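Local structure of acyl carrier protein (Thermotoga maritima MSB8, 6LVU) at residues A30-D35 / E64-V69. The protein probably carries the growing acyl chain during fatty acid biosynthesis, on a phosphopantetheine arm that is absent from this apo form. Numbering follows the deposited sequence.
Sequences AKLIDD and EKISTV
Lys31 and Thr68 form a single antiparallel beta bridge between two loops of the helical carrier fold, one leading from helix 4-19 to helix 42-54, the other entering helix 69-79. They are a non-hydrogen-bonded pair, with CA of Lys31 4.1 Å from CA of Thr68, and the two bonds flanking them define the bridge. Val69 N donates to Ala30 O (2.9 Å) and meets it nearly head-on, the C=O...N angle being 168°. In the other direction, Leu32 N reaches Ser67 O at 3.1 Å, tilted 15° from the carbonyl plane. Two CA-H...O contacts accompany them, Thr68 CA to Ala30 O (3.1 Å) and Lys31 CA to Ser67 O (3.3 Å).

The side chains divide over two faces. Leu32 brings CD1 crosswise against CG2 of Val69 at 4.1 Å, while its CD2 lies near CG2 of Ile66; Ile15 and Ile72 extend this apolar layer to helices 4-19 and 69-79. On the other face, CG of Lys31 passes CG2 of Thr68 at 3.9 Å. The Thr68 hydroxyl sits between backbone N and carbonyl carbon (chi1 66°), from where it caps N of Asp71 as the helix N-cap. Asp71 OD2 in turn accepts from Ser67 N, the residue before the N-cap, so the two residues ahead of the helix are both tied to Asp71.

Since both bonds across the bridge are backbone to backbone, the loops are joined by peptide groups, while the N-cap fixes the start of helix 69-79 at the same place.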
loop_
_atom_site.group_PDB
_atom_site.type_symbol
_atom_site.label_atom_id
_atom_site.label_comp_id
_atom_site.label_asym_id
_atom_site.label_seq_id
_atom_site.Cartn_x
_atom_site.Cartn_y
_atom_site.Cartn_z
ATOM N N ALA A 30 2.421 2.240 9.700
ATOM C CA ALA A 30 3.023 0.911 9.645
ATOM C C ALA A 30 3.989 0.808 8.470
ATOM O O ALA A 30 3.643 1.149 7.335
ATOM C CB ALA A 30 1.934 -0.161 9.535
ATOM N N LYS A 31 5.199 0.332 8.740
ATOM C CA LYS A 31 6.158 0.050 7.682
ATOM C C LYS A 31 5.839 -1.327 7.109
ATOM O O LYS A 31 5.570 -2.272 7.862
ATOM C CB LYS A 31 7.574 0.116 8.261
ATOM C CG LYS A 31 7.853 1.503 8.859
ATOM C CD LYS A 31 9.063 1.558 9.785
ATOM C CE LYS A 31 10.262 2.213 9.151
ATOM N NZ LYS A 31 10.809 1.437 8.008
ATOM N N LEU A 32 5.798 -1.428 5.775
ATOM C CA LEU A 32 5.427 -2.701 5.156
ATOM C C LEU A 32 6.324 -3.823 5.657
ATOM O O LEU A 32 5.841 -4.854 6.138
ATOM C CB LEU A 32 5.508 -2.616 3.630
ATOM C CG LEU A 32 4.585 -1.782 2.732
ATOM C CD1 LEU A 32 3.140 -1.731 3.240
ATOM C CD2 LEU A 32 5.164 -0.387 2.557
ATOM N N ILE A 33 7.634 -3.638 5.554
ATOM C CA ILE A 33 8.566 -4.692 5.927
ATOM C C ILE A 33 8.643 -4.819 7.444
ATOM O O ILE A 33 8.298 -5.856 8.016
ATOM C CB ILE A 33 9.943 -4.420 5.306
ATOM C CG1 ILE A 33 9.781 -4.264 3.788
ATOM C CG2 ILE A 33 10.932 -5.550 5.671
ATOM C CD1 ILE A 33 11.064 -4.424 2.989
ATOM N N ASP A 34 9.047 -3.743 8.122
ATOM C CA ASP A 34 9.431 -3.860 9.523
ATOM C C ASP A 34 8.253 -4.244 10.408
ATOM O O ASP A 34 8.411 -5.037 11.342
ATOM C CB ASP A 34 10.046 -2.549 9.994
ATOM C CG ASP A 34 11.562 -2.588 10.004
ATOM O OD1 ASP A 34 12.175 -1.840 10.805
ATOM O OD2 ASP A 34 12.138 -3.368 9.209
ATOM N N ASP A 35 7.070 -3.690 10.146
ATOM C CA ASP A 35 5.922 -3.895 11.018
ATOM C C ASP A 35 5.007 -5.003 10.526
ATOM O O ASP A 35 4.615 -5.867 11.308
ATOM C CB ASP A 35 5.130 -2.587 11.175
ATOM C CG ASP A 35 5.943 -1.498 11.868
ATOM O OD1 ASP A 35 6.700 -1.835 12.806
ATOM O OD2 ASP A 35 5.810 -0.303 11.499
ATOM N N GLU A 64 11.036 2.730 -4.606
ATOM C CA GLU A 64 12.057 2.643 -3.564
ATOM C C GLU A 64 11.781 3.602 -2.419
ATOM O O GLU A 64 12.365 3.455 -1.343
ATOM C CB GLU A 64 13.450 2.901 -4.155
ATOM C CG GLU A 64 13.851 1.860 -5.200
ATOM C CD GLU A 64 15.194 2.133 -5.868
ATOM O OE1 GLU A 64 15.824 3.179 -5.588
ATOM O OE2 GLU A 64 15.610 1.300 -6.705
ATOM N N LYS A 65 10.903 4.573 -2.622
ATOM C CA LYS A 65 10.591 5.538 -1.586
ATOM C C LYS A 65 9.432 5.105 -0.709
ATOM O O LYS A 65 9.291 5.630 0.401
ATOM C CB LYS A 65 10.304 6.897 -2.233
ATOM C CG LYS A 65 11.450 7.322 -3.135
ATOM C CD LYS A 65 11.137 8.525 -4.000
ATOM C CE LYS A 65 12.296 8.787 -4.978
ATOM N NZ LYS A 65 11.803 9.075 -6.359
ATOM N N ILE A 66 8.660 4.109 -1.138
ATOM C CA ILE A 66 7.464 3.702 -0.411
ATOM C C ILE A 66 7.884 2.854 0.779
ATOM O O ILE A 66 8.342 1.722 0.621
ATOM C CB ILE A 66 6.483 2.955 -1.315
ATOM C CG1 ILE A 66 5.922 3.906 -2.373
ATOM C CG2 ILE A 66 5.345 2.413 -0.492
ATOM C CD1 ILE A 66 5.180 3.203 -3.445
ATOM N N SER A 67 7.707 3.394 1.979
ATOM C CA SER A 67 8.123 2.726 3.201
ATOM C C SER A 67 6.960 2.316 4.087
ATOM O O SER A 67 6.994 1.233 4.671
ATOM C CB SER A 67 9.067 3.647 3.986
ATOM O OG SER A 67 9.487 3.045 5.191
ATOM N N THR A 68 5.903 3.119 4.159
ATOM C CA THR A 68 4.776 2.869 5.048
ATOM C C THR A 68 3.476 2.744 4.264
ATOM O O THR A 68 3.407 3.028 3.062
ATOM C CB THR A 68 4.604 3.992 6.070
ATOM O OG1 THR A 68 4.241 5.190 5.378
ATOM C CG2 THR A 68 5.869 4.218 6.843
ATOM N N VAL A 69 2.432 2.322 4.977
ATOM C CA VAL A 69 1.096 2.285 4.397
ATOM C C VAL A 69 0.670 3.682 3.964
ATOM O O VAL A 69 0.111 3.865 2.880
ATOM C CB VAL A 69 0.100 1.679 5.403
ATOM C CG1 VAL A 69 -1.335 1.849 4.921
ATOM C CG2 VAL A 69 0.416 0.229 5.633
#